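Local coordinates for Tle cognate immunity protein 4 C-terminal domain-containing protein (Pseudomonas aeruginosa PAO1, PDB 4R1D) that probably protects its own cell as the immunity protein of the type VI secretion lipase Tle4, with which it forms a complex, at residues 162-167 with 178-183; 242-247 with 256-261; 93-98 with 112-117. One frame throughout, in Å; residues are numbered along the deposited sequence.

Overall arrangement
Three antiparallel hairpins illustrate how one simple element, the antiparallel hairpin, can be used in both domains of an immunity protein. Interaction 3 comes first along the chain, in the N-terminal family domain, followed by interactions 1 and 2 in the C-terminal one. Interactions 1 and 2 are direct neighbours, their centres about 9 Å apart, because strands 176-183 and 256-263 lie side by side and E179 N and S183 O make probable hydrogen bonds to G260 O and N256 N. Interaction 3 stands about 24 Å from the centre of interaction 1 and about 31 Å from that of interaction 2. All three hairpins nevertheless meet the Tle4 chain, so both domains contribute to binding.

Interaction 1. Residues 162-167 with 178-183; sequences ERFGVG and FEFRSS
A buried antiparallel hairpin of the C-terminal domain, with arms 162-167 and 178-183, brings F164 and F180 together. The pair is edge-to-face (T-shaped): the edge of F164 is directed at the face of F180, the planes stand at 66°, and F164 CZ comes to 3.5 Å from F180 CE2, nearer that ring's rim than its centre. F164 CG sits between its backbone N and carbonyl carbon (chi1 69°), which carries the ring across to the other arm, one face lying over S182 N. The same ring meets the serine hydroxyl, with F164 CE2 3.1 Å from S182 OG; that hydroxyl also bonds to a water donating to E162 O. F11 of strand 7-11 packs on both phenylalanines. In the ladder, F164 with S182 and V166 with F180 are hydrogen-bonded pairs, V166 N reaching F180 O at 2.8 Å. On the R163 and R181 face, R181 NH1 passes 3.6 Å from the bare CA of G165. R181 grips E179 of its own strand side-on in a salt bridge, NE to OE2 at 3.0 Å and NH2 to OE1 at 3.1 Å. D67 of the Tle4 chain forms a salt bridge with R181; R97 and S69 of that chain bind E179 by a salt bridge and a hydrogen bond. A second water accepts from R163 NH1 and R181 NH1 and donates to F164 O, while R163 NH2 bonds Q110 of Tle4.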
loop_
_atom_site.group_PDB
_atom_site.type_symbol
_atom_site.label_atom_id
_atom_site.label_comp_id
_atom_site.label_asym_id
_atom_site.label_seq_id
_atom_site.Cartn_x
_atom_site.Cartn_y
_atom_site.Cartn_z
ATOM N N GLU B 162 -7.274 17.706 13.868
ATOM C CA GLU B 162 -8.519 17.507 13.139
ATOM C C GLU B 162 -8.249 17.638 11.649
ATOM O O GLU B 162 -7.380 18.399 11.226
ATOM C CB GLU B 162 -9.599 18.516 13.604
ATOM C CG GLU B 162 -9.221 19.969 13.427
ATOM C CD GLU B 162 -10.289 20.927 13.937
ATOM O OE1 GLU B 162 -10.986 20.574 14.914
ATOM O OE2 GLU B 162 -10.425 22.023 13.348
ATOM N N ARG B 163 -8.998 16.890 10.850
ATOM C CA ARG B 163 -8.726 16.817 9.427
ATOM C C ARG B 163 -9.987 16.374 8.723
ATOM O O ARG B 163 -10.794 15.636 9.293
ATOM C CB ARG B 163 -7.582 15.808 9.169
ATOM C CG ARG B 163 -7.410 15.385 7.702
ATOM C CD ARG B 163 -6.069 14.678 7.479
ATOM N NE ARG B 163 -5.944 13.396 8.182
ATOM C CZ ARG B 163 -6.284 12.224 7.653
ATOM N NH1 ARG B 163 -6.800 12.162 6.423
ATOM N NH2 ARG B 163 -6.109 11.111 8.347
ATOM N N PHE B 164 -10.166 16.845 7.496
ATOM C CA PHE B 164 -11.183 16.282 6.619
ATOM C C PHE B 164 -10.649 16.081 5.215
ATOM O O PHE B 164 -9.629 16.651 4.821
ATOM C CB PHE B 164 -12.462 17.143 6.596
ATOM C CG PHE B 164 -12.304 18.489 5.919
ATOM C CD1 PHE B 164 -12.309 18.602 4.537
ATOM C CD2 PHE B 164 -12.175 19.644 6.673
ATOM C CE1 PHE B 164 -12.169 19.849 3.918
ATOM C CE2 PHE B 164 -12.053 20.893 6.070
ATOM C CZ PHE B 164 -12.053 21.000 4.695
ATOM N N GLY B 165 -11.348 15.254 4.456
ATOM C CA GLY B 165 -11.088 15.141 3.043
ATOM C C GLY B 165 -12.421 14.918 2.368
ATOM O O GLY B 165 -13.213 14.086 2.813
ATOM N N VAL B 166 -12.655 15.667 1.296
ATOM C CA VAL B 166 -13.909 15.616 0.570
ATOM C C VAL B 166 -13.584 15.412 -0.886
ATOM O O VAL B 166 -12.686 16.054 -1.413
ATOM C CB VAL B 166 -14.714 16.934 0.730
ATOM C CG1 VAL B 166 -16.016 16.847 -0.043
ATOM C CG2 VAL B 166 -14.975 17.215 2.199
ATOM N N GLY B 167 -14.297 14.492 -1.523
ATOM C CA GLY B 167 -14.103 14.197 -2.930
ATOM C C GLY B 167 -15.400 14.432 -3.680
ATOM O O GLY B 167 -16.468 14.094 -3.183
ATOM N N PHE B 178 -12.785 16.510 -8.028
ATOM C CA PHE B 178 -12.270 17.589 -7.196
ATOM C C PHE B 178 -12.099 17.069 -5.780
ATOM O O PHE B 178 -12.921 16.298 -5.300
ATOM C CB PHE B 178 -13.230 18.793 -7.234
ATOM C CG PHE B 178 -12.879 19.886 -6.257
ATOM C CD1 PHE B 178 -11.958 20.866 -6.588
ATOM C CD2 PHE B 178 -13.477 19.936 -5.007
ATOM C CE1 PHE B 178 -11.625 21.876 -5.671
ATOM C CE2 PHE B 178 -13.152 20.927 -4.093
ATOM C CZ PHE B 178 -12.221 21.894 -4.422
ATOM N N GLU B 179 -11.032 17.479 -5.109
ATOM C CA GLU B 179 -10.887 17.167 -3.690
ATOM C C GLU B 179 -10.448 18.369 -2.860
ATOM O O GLU B 179 -9.685 19.223 -3.324
ATOM C CB GLU B 179 -9.964 15.970 -3.447
ATOM C CG GLU B 179 -8.627 16.042 -4.129
ATOM C CD GLU B 179 -7.555 15.270 -3.356
ATOM O OE1 GLU B 179 -7.506 14.015 -3.450
ATOM O OE2 GLU B 179 -6.776 15.929 -2.642
ATOM N N PHE B 180 -10.933 18.398 -1.619
ATOM C CA PHE B 180 -10.745 19.501 -0.681
ATOM C C PHE B 180 -10.360 18.879 0.660
ATOM O O PHE B 180 -11.080 18.032 1.183
ATOM C CB PHE B 180 -12.077 20.275 -0.579
ATOM C CG PHE B 180 -12.057 21.464 0.355
ATOM C CD1 PHE B 180 -10.951 22.287 0.448
ATOM C CD2 PHE B 180 -13.182 21.778 1.111
ATOM C CE1 PHE B 180 -10.958 23.395 1.296
ATOM C CE2 PHE B 180 -13.195 22.878 1.957
ATOM C CZ PHE B 180 -12.081 23.688 2.053
ATOM N N ARG B 181 -9.209 19.267 1.198
ATOM C CA ARG B 181 -8.731 18.690 2.456
ATOM C C ARG B 181 -8.213 19.779 3.376
ATOM O O ARG B 181 -7.661 20.774 2.902
ATOM C CB ARG B 181 -7.563 17.719 2.189
ATOM C CG ARG B 181 -7.894 16.567 1.266
ATOM C CD ARG B 181 -6.740 15.587 1.075
ATOM N NE ARG B 181 -7.158 14.638 0.052
ATOM C CZ ARG B 181 -7.954 13.602 0.286
ATOM N NH1 ARG B 181 -8.361 13.348 1.524
ATOM N NH2 ARG B 181 -8.337 12.818 -0.716
ATOM N N SER B 182 -8.355 19.573 4.684
ATOM C CA SER B 182 -7.668 20.409 5.669
ATOM C C SER B 182 -7.062 19.500 6.723
ATOM O O SER B 182 -7.632 18.452 7.066
ATOM C CB SER B 182 -8.616 21.438 6.329
ATOM O OG SER B 182 -9.270 20.896 7.465
ATOM N N SER B 183 -5.909 19.903 7.238
ATOM C CA SER B 183 -5.207 19.116 8.224
ATOM C C SER B 183 -4.451 20.073 9.137
ATOM O O SER B 183 -3.728 20.945 8.657
ATOM C CB SER B 183 -4.222 18.185 7.506
ATOM O OG SER B 183 -3.423 17.489 8.447
HETATM O O HOH W 1 -7.879 20.741 9.751
HETATM O O HOH W 2 -7.553 14.443 4.272
#

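Interaction 2. Residues 242-247 with 256-261; sequences MWEVQG and NLTAGL
N256 and E244 make the polar side-chain link of the hairpin joining strands 236-245 and 256-263. The amide nitrogen N256 ND2 donates twice, to E244 OE2 at 3.0 Å and to the backbone oxygen Q246 O, also at 3.0 Å, and both acceptors lie in the plane of the amide. Neither acceptor is met in its own plane: the nitrogen stands above the carboxylate, whose plane is turned 83° from the amide, and above the carbonyl of Q246. With chi1 at 175°, N256 CG points away from its backbone N, and the amide thereby reaches the place where the opposite strand gives way to its turn. E244 has a stronger partner in R194, which forms a salt bridge with OE1, while its extended chain lies beside T258, both side chains pointing the same way.

Backbone hydrogen bonds form the second group. W243 pairs with A259 and V245 with L257 through two bonds each, among them V245 N to L257 O at 2.9 Å.

Apolar contacts gather on the other face of the hairpin. A259 CB lies 3.8 Å from W243 CE3, and V245 CB lies 4.1 Å from L257 CB. W288 and V292 of helix 281-292 also pack on W243, whose NE1 bonds H217 O.

The chemistry is thus divided between an apolar face turned to helix 281-292 and a mixed one, with M242, E244 and T258, where W96 of the Tle4 chain packs on M242 and T258; at the turn end the amide of N256 ties a carboxylate to a backbone oxygen. The bond to N256 and the salt bridge to R194 probably both favour the charged form of E244.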
loop_
_atom_site.group_PDB
_atom_site.type_symbol
_atom_site.label_atom_id
_atom_site.label_comp_id
_atom_site.label_asym_id
_atom_site.label_seq_id
_atom_site.Cartn_x
_atom_site.Cartn_y
_atom_site.Cartn_z
ATOM N N MET B 242 -3.742 22.162 -8.823
ATOM C CA MET B 242 -3.276 21.999 -7.442
ATOM C C MET B 242 -3.257 23.350 -6.719
ATOM O O MET B 242 -2.758 24.319 -7.268
ATOM C CB MET B 242 -1.859 21.412 -7.465
ATOM C CG MET B 242 -1.789 20.078 -8.197
ATOM S SD MET B 242 -0.116 19.585 -8.663
ATOM C CE MET B 242 0.086 20.474 -10.206
ATOM N N TRP B 243 -3.797 23.405 -5.502
ATOM C CA TRP B 243 -3.884 24.651 -4.736
ATOM C C TRP B 243 -3.613 24.314 -3.278
ATOM O O TRP B 243 -4.128 23.328 -2.770
ATOM C CB TRP B 243 -5.295 25.227 -4.883
ATOM C CG TRP B 243 -5.568 26.556 -4.194
ATOM C CD1 TRP B 243 -5.415 27.803 -4.736
ATOM C CD2 TRP B 243 -6.106 26.757 -2.873
ATOM N NE1 TRP B 243 -5.807 28.764 -3.830
ATOM C CE2 TRP B 243 -6.226 28.152 -2.678
ATOM C CE3 TRP B 243 -6.484 25.896 -1.832
ATOM C CZ2 TRP B 243 -6.716 28.709 -1.490
ATOM C CZ3 TRP B 243 -6.966 26.450 -0.641
ATOM C CH2 TRP B 243 -7.081 27.848 -0.483
ATOM N N GLU B 244 -2.802 25.130 -2.610
ATOM C CA GLU B 244 -2.458 24.846 -1.240
ATOM C C GLU B 244 -2.170 26.100 -0.435
ATOM O O GLU B 244 -1.618 27.083 -0.945
ATOM C CB GLU B 244 -1.237 23.916 -1.189
ATOM C CG GLU B 244 -0.895 23.433 0.217
ATOM C CD GLU B 244 0.121 22.303 0.204
ATOM O OE1 GLU B 244 0.177 21.566 -0.800
ATOM O OE2 GLU B 244 0.861 22.154 1.203
ATOM N N VAL B 245 -2.602 26.046 0.818
ATOM C CA VAL B 245 -2.188 26.973 1.850
ATOM C C VAL B 245 -1.339 26.147 2.805
ATOM O O VAL B 245 -1.814 25.162 3.374
ATOM C CB VAL B 245 -3.402 27.523 2.612
ATOM C CG1 VAL B 245 -2.948 28.271 3.876
ATOM C CG2 VAL B 245 -4.248 28.406 1.694
ATOM N N GLN B 246 -0.080 26.531 2.975
ATOM C CA GLN B 246 0.858 25.715 3.757
ATOM C C GLN B 246 0.359 25.375 5.165
ATOM O O GLN B 246 0.494 24.230 5.623
ATOM C CB GLN B 246 2.252 26.360 3.809
ATOM C CG GLN B 246 3.312 25.482 4.481
ATOM C CD GLN B 246 4.730 25.885 4.106
ATOM O OE1 GLN B 246 4.942 26.898 3.434
ATOM N NE2 GLN B 246 5.709 25.093 4.537
ATOM N N GLY B 247 -0.227 26.356 5.842
ATOM C CA GLY B 247 -0.727 26.154 7.191
ATOM C C GLY B 247 0.186 26.723 8.263
ATOM O O GLY B 247 1.362 26.987 8.013
ATOM N N ASN B 256 -3.231 23.410 7.265
ATOM C CA ASN B 256 -2.873 23.141 5.891
ATOM C C ASN B 256 -4.175 22.915 5.116
ATOM O O ASN B 256 -5.070 22.234 5.610
ATOM C CB ASN B 256 -1.989 21.910 5.812
ATOM C CG ASN B 256 -1.682 21.520 4.395
ATOM O OD1 ASN B 256 -2.341 20.647 3.830
ATOM N ND2 ASN B 256 -0.688 22.172 3.796
ATOM N N LEU B 257 -4.288 23.518 3.932
ATOM C CA LEU B 257 -5.492 23.388 3.118
ATOM C C LEU B 257 -5.105 23.039 1.692
ATOM O O LEU B 257 -4.231 23.661 1.114
ATOM C CB LEU B 257 -6.276 24.706 3.110
ATOM C CG LEU B 257 -7.797 24.676 2.946
ATOM C CD1 LEU B 257 -8.437 24.099 4.188
ATOM C CD2 LEU B 257 -8.325 26.081 2.694
ATOM N N THR B 258 -5.760 22.041 1.116
ATOM C CA THR B 258 -5.500 21.754 -0.280
ATOM C C THR B 258 -6.812 21.672 -1.055
ATOM O O THR B 258 -7.856 21.303 -0.510
ATOM C CB THR B 258 -4.703 20.430 -0.492
ATOM O OG1 THR B 258 -5.446 19.326 0.042
ATOM C CG2 THR B 258 -3.323 20.503 0.184
ATOM N N ALA B 259 -6.730 22.051 -2.318
ATOM C CA ALA B 259 -7.809 21.855 -3.274
ATOM C C ALA B 259 -7.160 21.337 -4.543
ATOM O O ALA B 259 -6.098 21.814 -4.952
ATOM C CB ALA B 259 -8.550 23.181 -3.537
ATOM N N GLY B 260 -7.782 20.344 -5.170
ATOM C CA GLY B 260 -7.203 19.759 -6.366
ATOM C C GLY B 260 -8.292 19.320 -7.313
ATOM O O GLY B 260 -9.364 18.916 -6.882
ATOM N N LEU B 261 -8.018 19.425 -8.605
ATOM C CA LEU B 261 -8.941 18.938 -9.613
ATOM C C LEU B 261 -8.143 18.147 -10.624
ATOM O O LEU B 261 -7.179 18.650 -11.197
ATOM C CB LEU B 261 -9.655 20.108 -10.294
ATOM C CG LEU B 261 -10.665 19.733 -11.381
ATOM C CD1 LEU B 261 -11.897 19.160 -10.741
ATOM C CD2 LEU B 261 -11.032 20.979 -12.202
#

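Interaction 3. Residues 93-98 with 112-117; sequences YLLDTY and GKVSVD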
loop_
_atom_site.group_PDB
_atom_site.type_symbol
_atom_site.label_atom_id
_atom_site.label_comp_id
_atom_site.label_asym_id
_atom_site.label_seq_id
_atom_site.Cartn_x
_atom_site.Cartn_y
_atom_site.Cartn_z
ATOM N N TYR B 93 -3.492 -0.029 23.177
ATOM C CA TYR B 93 -4.838 -0.565 23.145
ATOM C C TYR B 93 -5.513 -0.110 21.863
ATOM O O TYR B 93 -5.054 0.816 21.193
ATOM C CB TYR B 93 -5.668 0.039 24.281
ATOM C CG TYR B 93 -5.158 -0.191 25.687
ATOM C CD1 TYR B 93 -4.813 -1.457 26.131
ATOM C CD2 TYR B 93 -5.050 0.865 26.576
ATOM C CE1 TYR B 93 -4.357 -1.656 27.436
ATOM C CE2 TYR B 93 -4.600 0.677 27.866
ATOM C CZ TYR B 93 -4.256 -0.582 28.290
ATOM O OH TYR B 93 -3.811 -0.752 29.585
ATOM N N LEU B 94 -6.622 -0.765 21.545
ATOM C CA LEU B 94 -7.592 -0.233 20.614
ATOM C C LEU B 94 -8.720 0.310 21.470
ATOM O O LEU B 94 -9.249 -0.406 22.334
ATOM C CB LEU B 94 -8.125 -1.361 19.742
ATOM C CG LEU B 94 -9.022 -0.987 18.566
ATOM C CD1 LEU B 94 -8.295 -0.019 17.623
ATOM C CD2 LEU B 94 -9.441 -2.260 17.840
ATOM N N LEU B 95 -9.069 1.574 21.256
ATOM C CA LEU B 95 -10.218 2.175 21.918
ATOM C C LEU B 95 -11.276 2.475 20.869
ATOM O O LEU B 95 -11.089 3.339 20.013
ATOM C CB LEU B 95 -9.815 3.448 22.652
ATOM C CG LEU B 95 -10.964 4.227 23.303
ATOM C CD1 LEU B 95 -11.717 3.337 24.280
ATOM C CD2 LEU B 95 -10.443 5.483 23.985
ATOM N N ASP B 96 -12.367 1.721 20.923
ATOM C CA ASP B 96 -13.467 1.854 19.969
ATOM C C ASP B 96 -14.592 2.674 20.616
ATOM O O ASP B 96 -15.379 2.132 21.397
ATOM C CB ASP B 96 -13.959 0.457 19.614
ATOM C CG ASP B 96 -14.900 0.435 18.417
ATOM O OD1 ASP B 96 -15.071 1.491 17.800
ATOM O OD2 ASP B 96 -15.442 -0.656 18.109
ATOM N N THR B 97 -14.661 3.969 20.315
ATOM C CA THR B 97 -15.650 4.841 20.965
ATOM C C THR B 97 -16.910 5.044 20.134
ATOM O O THR B 97 -16.849 5.249 18.915
ATOM C CB THR B 97 -15.104 6.239 21.317
ATOM O OG1 THR B 97 -14.865 6.983 20.121
ATOM C CG2 THR B 97 -13.822 6.163 22.172
ATOM N N TYR B 98 -18.049 4.998 20.812
ATOM C CA TYR B 98 -19.334 5.284 20.187
ATOM C C TYR B 98 -19.911 6.511 20.871
ATOM O O TYR B 98 -19.932 6.603 22.102
ATOM C CB TYR B 98 -20.252 4.065 20.310
ATOM C CG TYR B 98 -19.654 2.880 19.597
ATOM C CD1 TYR B 98 -19.960 2.631 18.274
ATOM C CD2 TYR B 98 -18.712 2.061 20.222
ATOM C CE1 TYR B 98 -19.388 1.575 17.592
ATOM C CE2 TYR B 98 -18.132 0.998 19.547
ATOM C CZ TYR B 98 -18.476 0.766 18.228
ATOM O OH TYR B 98 -17.921 -0.279 17.528
ATOM N N GLY B 112 -9.589 4.045 17.418
ATOM C CA GLY B 112 -8.175 4.177 17.141
ATOM C C GLY B 112 -7.321 3.664 18.273
ATOM O O GLY B 112 -7.826 3.293 19.326
ATOM N N LYS B 113 -6.013 3.639 18.053
ATOM C CA LYS B 113 -5.110 3.123 19.078
ATOM C C LYS B 113 -4.790 4.168 20.135
ATOM O O LYS B 113 -4.700 5.364 19.847
ATOM C CB LYS B 113 -3.829 2.591 18.428
ATOM C CG LYS B 113 -4.073 1.361 17.590
ATOM C CD LYS B 113 -2.789 0.767 17.053
ATOM C CE LYS B 113 -2.463 1.337 15.688
ATOM N NZ LYS B 113 -1.376 0.563 15.039
ATOM N N VAL B 114 -4.611 3.695 21.369
ATOM C CA VAL B 114 -4.298 4.551 22.497
ATOM C C VAL B 114 -3.151 3.905 23.284
ATOM O O VAL B 114 -3.110 2.691 23.444
ATOM C CB VAL B 114 -5.543 4.711 23.397
ATOM C CG1 VAL B 114 -5.166 5.233 24.770
ATOM C CG2 VAL B 114 -6.583 5.603 22.710
ATOM N N SER B 115 -2.213 4.710 23.763
ATOM C CA SER B 115 -1.114 4.150 24.544
ATOM C C SER B 115 -1.583 3.729 25.930
ATOM O O SER B 115 -2.380 4.415 26.562
ATOM C CB SER B 115 0.060 5.126 24.649
ATOM O OG SER B 115 0.901 5.042 23.507
ATOM N N VAL B 116 -1.078 2.595 26.393
ATOM C CA VAL B 116 -1.378 2.130 27.741
ATOM C C VAL B 116 -1.148 3.251 28.752
ATOM O O VAL B 116 -2.002 3.526 29.599
ATOM C CB VAL B 116 -0.507 0.925 28.109
ATOM C CG1 VAL B 116 -0.707 0.555 29.578
ATOM C CG2 VAL B 116 -0.844 -0.250 27.217
ATOM N N ASP B 117 0.001 3.914 28.645
ATOM C CA ASP B 117 0.362 4.937 29.619
ATOM C C ASP B 117 -0.277 6.290 29.311
ATOM O O ASP B 117 0.023 7.292 29.963
ATOM C CB ASP B 117 1.885 5.050 29.768
ATOM C CG ASP B 117 2.558 5.613 28.537
ATOM O OD1 ASP B 117 1.872 5.820 27.514
ATOM O OD2 ASP B 117 3.785 5.840 28.592
HETATM O O HOH W 3 -3.595 1.855 31.124
#
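Y93 and V116 form the close-packed end of the hairpin made by strands 92-100 and 107-115 in the N-terminal domain. V116, at the start of a 3-10 turn, lays CG2 over one face of the phenol in a CH-pi contact, 3.9 Å from the ring centroid and 22° off its normal, while CG1 comes within 3.4 Å of Y93 OH. The Y93 first torsion of -59° sets CG beside the backbone N and opposite the carbonyl carbon, directing the ring along the other strand toward V116. On the same face of the sheet as Y93, L95 CB touches V114 CG2 at 3.9 Å; A122 of helix 119-132 packs on V114. Paired backbone bonds join Y93 with V114 and L95 with G112.

The L94 and K113 face is looser. Both residues are partly exposed, and L94 CD1 comes no closer than 4.4 Å to K113 CG. The lysine chain bends away, NZ making a weak hydrogen bond to N403 of the Tle4 chain, whose D402 and G399 bond S115 OG.

A water accepts from Y93 OH at 3.0 Å and donates to V116 O at 2.8 Å, so the phenol is held both by apolar contact over its face and by a polar bridge at its edge.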